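Local coordinates for protein aromatic-amino-acid aminotransferase (Burkholderia pseudomallei, PDB 4F4E) that probably catalyses transamination of aromatic amino acids such as tyrosine, using pyridoxal 5'-phosphate as cofactor and working as a homodimer, at residues Ala129-Ala134 and Asp161-Glu166; Asp135-Leu140 and Arg228-Leu233. All coordinates share one frame; numbering follows the deposited sequence.

Interaction 1 (Ala129-Ala134 and Asp161-Glu166)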
# COMPACT_ATOMS: atom_id res chain seq x y z
N ALA A 129 -6.50 -1.09 5.84
CA ALA A 129 -7.97 -1.16 5.94
C ALA A 129 -8.51 -0.02 6.80
O ALA A 129 -9.50 0.63 6.48
CB ALA A 129 -8.43 -2.50 6.47
N LEU A 130 -7.83 0.21 7.93
CA LEU A 130 -8.17 1.33 8.78
C LEU A 130 -8.07 2.66 8.03
O LEU A 130 -8.93 3.55 8.18
CB LEU A 130 -7.34 1.37 10.06
CG LEU A 130 -7.55 0.29 11.11
CD1 LEU A 130 -6.32 0.22 12.08
CD2 LEU A 130 -8.89 0.56 11.85
N LYS A 131 -7.00 2.82 7.25
CA LYS A 131 -6.74 4.06 6.52
C LYS A 131 -7.82 4.31 5.47
O LYS A 131 -8.37 5.38 5.36
CB LYS A 131 -5.37 3.97 5.84
CG LYS A 131 -4.97 5.14 4.95
CD LYS A 131 -5.04 6.46 5.68
CE LYS A 131 -4.43 7.58 4.88
NZ LYS A 131 -4.83 8.95 5.31
N ILE A 132 -8.10 3.31 4.65
CA ILE A 132 -9.11 3.51 3.61
C ILE A 132 -10.49 3.77 4.21
O ILE A 132 -11.23 4.60 3.69
CB ILE A 132 -9.06 2.44 2.50
CG1 ILE A 132 -9.41 1.07 2.98
CG2 ILE A 132 -7.69 2.46 1.78
CD1 ILE A 132 -9.51 0.04 1.83
N GLY A 133 -10.81 3.09 5.32
CA GLY A 133 -12.02 3.34 6.04
C GLY A 133 -12.06 4.76 6.60
O GLY A 133 -13.09 5.45 6.48
N ALA A 134 -10.96 5.17 7.23
CA ALA A 134 -10.82 6.50 7.84
C ALA A 134 -11.00 7.57 6.76
O ALA A 134 -11.77 8.53 6.92
CB ALA A 134 -9.45 6.65 8.53
N ASP A 161 -5.86 10.60 13.60
CA ASP A 161 -5.49 12.00 13.64
C ASP A 161 -4.94 12.47 12.28
O ASP A 161 -5.30 13.54 11.81
CB ASP A 161 -4.49 12.23 14.76
CG ASP A 161 -4.11 13.66 14.89
OD1 ASP A 161 -4.85 14.41 15.53
OD2 ASP A 161 -3.05 14.00 14.35
N MET A 162 -4.06 11.69 11.68
CA MET A 162 -3.55 12.01 10.32
C MET A 162 -4.63 12.01 9.26
O MET A 162 -4.53 12.74 8.25
CB MET A 162 -2.45 11.03 9.93
CG MET A 162 -1.82 11.32 8.58
SD MET A 162 -0.84 12.86 8.55
CE MET A 162 0.04 12.79 10.08
N ALA A 163 -5.66 11.20 9.44
CA ALA A 163 -6.78 11.18 8.50
C ALA A 163 -7.72 12.41 8.70
O ALA A 163 -8.66 12.58 7.93
CB ALA A 163 -7.55 9.86 8.62
N GLY A 164 -7.47 13.22 9.71
CA GLY A 164 -8.21 14.48 9.93
C GLY A 164 -9.13 14.53 11.14
O GLY A 164 -9.80 15.55 11.36
N PHE A 165 -9.19 13.48 11.93
CA PHE A 165 -10.15 13.36 13.04
C PHE A 165 -9.57 13.76 14.38
O PHE A 165 -8.42 13.50 14.68
CB PHE A 165 -10.61 11.89 13.17
CG PHE A 165 -11.36 11.36 11.97
CD1 PHE A 165 -12.71 11.63 11.83
CD2 PHE A 165 -10.74 10.56 11.03
CE1 PHE A 165 -13.44 11.14 10.75
CE2 PHE A 165 -11.45 10.07 9.94
CZ PHE A 165 -12.81 10.36 9.81
N GLU A 166 -10.39 14.36 15.24
CA GLU A 166 -10.04 14.50 16.65
C GLU A 166 -10.26 13.14 17.30
O GLU A 166 -11.32 12.53 17.09
CB GLU A 166 -10.94 15.56 17.30
CG GLU A 166 -10.76 15.67 18.81
CD GLU A 166 -11.77 16.61 19.47
OE1 GLU A 166 -12.39 17.42 18.75
OE2 GLU A 166 -11.94 16.48 20.72
O HOH W 1 -4.17 12.06 5.51
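Ala-163 and Phe-165 meet helix 125-140 at Ala-134, just where helix 154-162 ends in a Schellman motif. The contact belongs to the large domain of a fold type I, pyridoxal-phosphate-dependent aminotransferase. No direct hydrogen bond joins the two segments.

Met-162 takes part through its backbone. A water donates to Met-162 O at 2.8 Å and accepts a weak bond from Lys-131 NZ at 3.2 Å. The ammonium group has a stronger partner in Asp-135, one turn on, with which it forms a salt bridge. Lys-131 starts with CG anti to the backbone N (chi1 176°) and bends at the next bond, which carries NZ to the end of the neighbouring helix. Thr-304 of the second subunit packs on both Lys-131 and Met-162.

Ala-163 comes next. Its CB faces the CB of Ala-134 at 3.7 Å, methyl to methyl. The small residues let the backbones approach to 6.2 Å between the CA atoms of Ala-134 and Ala-163.

Gly-164 then turns the chain with a positive phi of 111°. Its N bonds back to Asp-161 O at 3.0 Å, within the last turn.

The turn brings Phe-165 back toward Ala-134. With CG beside the backbone N and anti to the carbonyl carbon, the ring reaches Ala-134 edge first. The ring also packs on Leu-137 and Arg-138. It presents that edge to helix 125-140: Ala-134 O lies in the ring plane, 3.4 Å from Phe-165 CE2 and 3.6 Å from Phe-165 CZ.

Interaction 2 (Asp135-Leu140 and Arg228-Leu233)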
# COMPACT_ATOMS: atom_id res chain seq x y z
N ASP A 135 -10.32 7.39 5.63
CA ASP A 135 -10.41 8.40 4.60
C ASP A 135 -11.83 8.48 4.04
O ASP A 135 -12.32 9.59 3.80
CB ASP A 135 -9.44 8.19 3.43
CG ASP A 135 -7.97 8.45 3.79
OD1 ASP A 135 -7.67 9.05 4.85
OD2 ASP A 135 -7.13 8.01 2.95
N PHE A 136 -12.49 7.36 3.83
CA PHE A 136 -13.88 7.37 3.37
C PHE A 136 -14.78 8.01 4.43
O PHE A 136 -15.65 8.83 4.11
CB PHE A 136 -14.33 5.95 3.06
CG PHE A 136 -15.77 5.81 2.68
CD1 PHE A 136 -16.32 6.55 1.63
CD2 PHE A 136 -16.58 4.92 3.36
CE1 PHE A 136 -17.66 6.40 1.28
CE2 PHE A 136 -17.92 4.75 3.00
CZ PHE A 136 -18.46 5.50 1.97
N LEU A 137 -14.59 7.62 5.69
CA LEU A 137 -15.38 8.22 6.78
C LEU A 137 -15.26 9.75 6.82
O LEU A 137 -16.24 10.44 7.07
CB LEU A 137 -15.05 7.58 8.12
CG LEU A 137 -15.83 6.27 8.38
CD1 LEU A 137 -15.13 5.40 9.40
CD2 LEU A 137 -17.31 6.55 8.81
N ARG A 138 -14.07 10.25 6.55
CA ARG A 138 -13.81 11.67 6.54
C ARG A 138 -14.64 12.40 5.49
O ARG A 138 -15.14 13.47 5.74
CB ARG A 138 -12.33 11.93 6.39
CG ARG A 138 -11.91 13.38 6.22
CD ARG A 138 -11.68 14.07 7.53
NE ARG A 138 -10.96 15.33 7.28
CZ ARG A 138 -10.92 16.35 8.13
NH1 ARG A 138 -11.56 16.28 9.30
NH2 ARG A 138 -10.23 17.43 7.80
N THR A 139 -14.83 11.79 4.32
CA THR A 139 -15.70 12.37 3.31
C THR A 139 -17.15 12.38 3.72
O THR A 139 -17.90 13.27 3.28
CB THR A 139 -15.65 11.62 1.94
OG1 THR A 139 -16.47 10.41 1.98
CG2 THR A 139 -14.23 11.33 1.55
N LEU A 140 -17.58 11.41 4.52
CA LEU A 140 -18.97 11.31 4.96
C LEU A 140 -19.33 12.35 5.99
O LEU A 140 -20.40 12.94 5.94
CB LEU A 140 -19.25 9.94 5.59
CG LEU A 140 -19.27 8.69 4.75
CD1 LEU A 140 -19.58 7.49 5.65
CD2 LEU A 140 -20.30 8.83 3.64
N ARG A 228 -26.60 5.75 17.64
CA ARG A 228 -26.20 5.92 16.24
C ARG A 228 -24.71 6.25 16.12
O ARG A 228 -24.30 7.11 15.35
CB ARG A 228 -27.08 6.94 15.55
CG ARG A 228 -28.57 6.64 15.79
CD ARG A 228 -29.47 7.47 14.91
NE ARG A 228 -29.52 8.87 15.35
CZ ARG A 228 -28.98 9.91 14.71
NH1 ARG A 228 -28.29 9.78 13.56
NH2 ARG A 228 -29.11 11.13 15.25
N LEU A 229 -23.91 5.49 16.87
CA LEU A 229 -22.47 5.54 16.75
C LEU A 229 -22.06 4.66 15.57
O LEU A 229 -22.82 3.79 15.13
CB LEU A 229 -21.83 5.06 18.04
CG LEU A 229 -22.41 5.74 19.29
CD1 LEU A 229 -21.53 5.33 20.46
CD2 LEU A 229 -22.48 7.27 19.19
N VAL A 230 -20.85 4.86 15.07
CA VAL A 230 -20.35 4.09 13.93
C VAL A 230 -19.29 3.16 14.48
O VAL A 230 -18.20 3.59 14.84
CB VAL A 230 -19.76 5.01 12.85
CG1 VAL A 230 -19.16 4.15 11.70
CG2 VAL A 230 -20.81 6.01 12.36
N PRO A 231 -19.61 1.86 14.56
CA PRO A 231 -18.62 0.92 15.09
C PRO A 231 -17.57 0.58 14.03
O PRO A 231 -17.92 0.24 12.90
CB PRO A 231 -19.45 -0.30 15.45
CG PRO A 231 -20.58 -0.27 14.49
CD PRO A 231 -20.86 1.19 14.17
N PHE A 232 -16.32 0.63 14.45
CA PHE A 232 -15.21 0.31 13.60
C PHE A 232 -14.47 -0.81 14.29
O PHE A 232 -13.61 -0.60 15.18
CB PHE A 232 -14.31 1.55 13.29
CG PHE A 232 -13.52 1.44 11.99
CD1 PHE A 232 -13.02 0.20 11.55
CD2 PHE A 232 -13.26 2.55 11.24
CE1 PHE A 232 -12.31 0.11 10.33
CE2 PHE A 232 -12.55 2.46 10.03
CZ PHE A 232 -12.09 1.24 9.57
N LEU A 233 -14.80 -2.05 13.91
CA LEU A 233 -14.16 -3.20 14.54
C LEU A 233 -12.78 -3.42 13.91
O LEU A 233 -12.61 -3.30 12.69
CB LEU A 233 -15.05 -4.45 14.42
CG LEU A 233 -16.32 -4.39 15.28
CD1 LEU A 233 -17.38 -5.31 14.71
CD2 LEU A 233 -16.00 -4.79 16.72
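Leu-137 reaches from helix 125-140 to strand 230-235 and touches Val-230 and Phe-232 with different methyls. CD1 of Leu-137 lies 3.9 Å from CD2 of Phe-232 and 4.0 Å from CE2 of the same ring, approaching it obliquely. CD2 of Leu-137 meets CG1 of Val-230 at 4.2 Å. CG1 stands anti to the backbone N of Val-230 (chi1 176°), and it is this branch that meets the leucine. The leucine passes both strand side chains in the opposite direction. The contact is purely apolar, and all three residues are buried.

Side chains of the neighbouring strands pack around them. Ile-197 and Phe-262 each touch both Leu-137 and Phe-232. The rings of Phe-232 and Phe-262 meet with their planes at about 45°. Leu-24 of the second subunit packs on Val-230.

Beyond these three residues the packing gives way to solvent. Thr-139, near the helix end, is exposed and lies far from the strand segment. Its OG1 donates to Phe-136 O at 2.8 Å, in the carbonyl plane and on a lone pair, with a C=O...donor angle of 142°. The same oxygen also accepts from Leu-140 N, and weakly from Thr-139 N. Arg-228, likewise exposed, has a positive phi in the Schellman motif that ends the preceding helix and leads into the strand. A helix laid on a mainly parallel central sheet in this way is typical of the large domain of fold type I aminotransferases.

Interactions 1 and 2 use successive parts of helix 125-140, and their centres lie about 9 Å apart. Interaction 1 joins the helix to a neighbouring helix end, and interaction 2 joins it to the central sheet. They touch directly. Phe-165 CZ is 3.5 Å from Arg-138 N, and Gly-164 O is 2.8 Å from Arg-138 NH1. Leu-130 CD2 packs on Phe-232 CE1 at 3.8 Å. Both contacts also meet the second subunit. Lys-269, which carries the pyridoxal phosphate, is in neither contact. As in related aminotransferases, the start of helix 125-140 probably faces the cofactor phosphate.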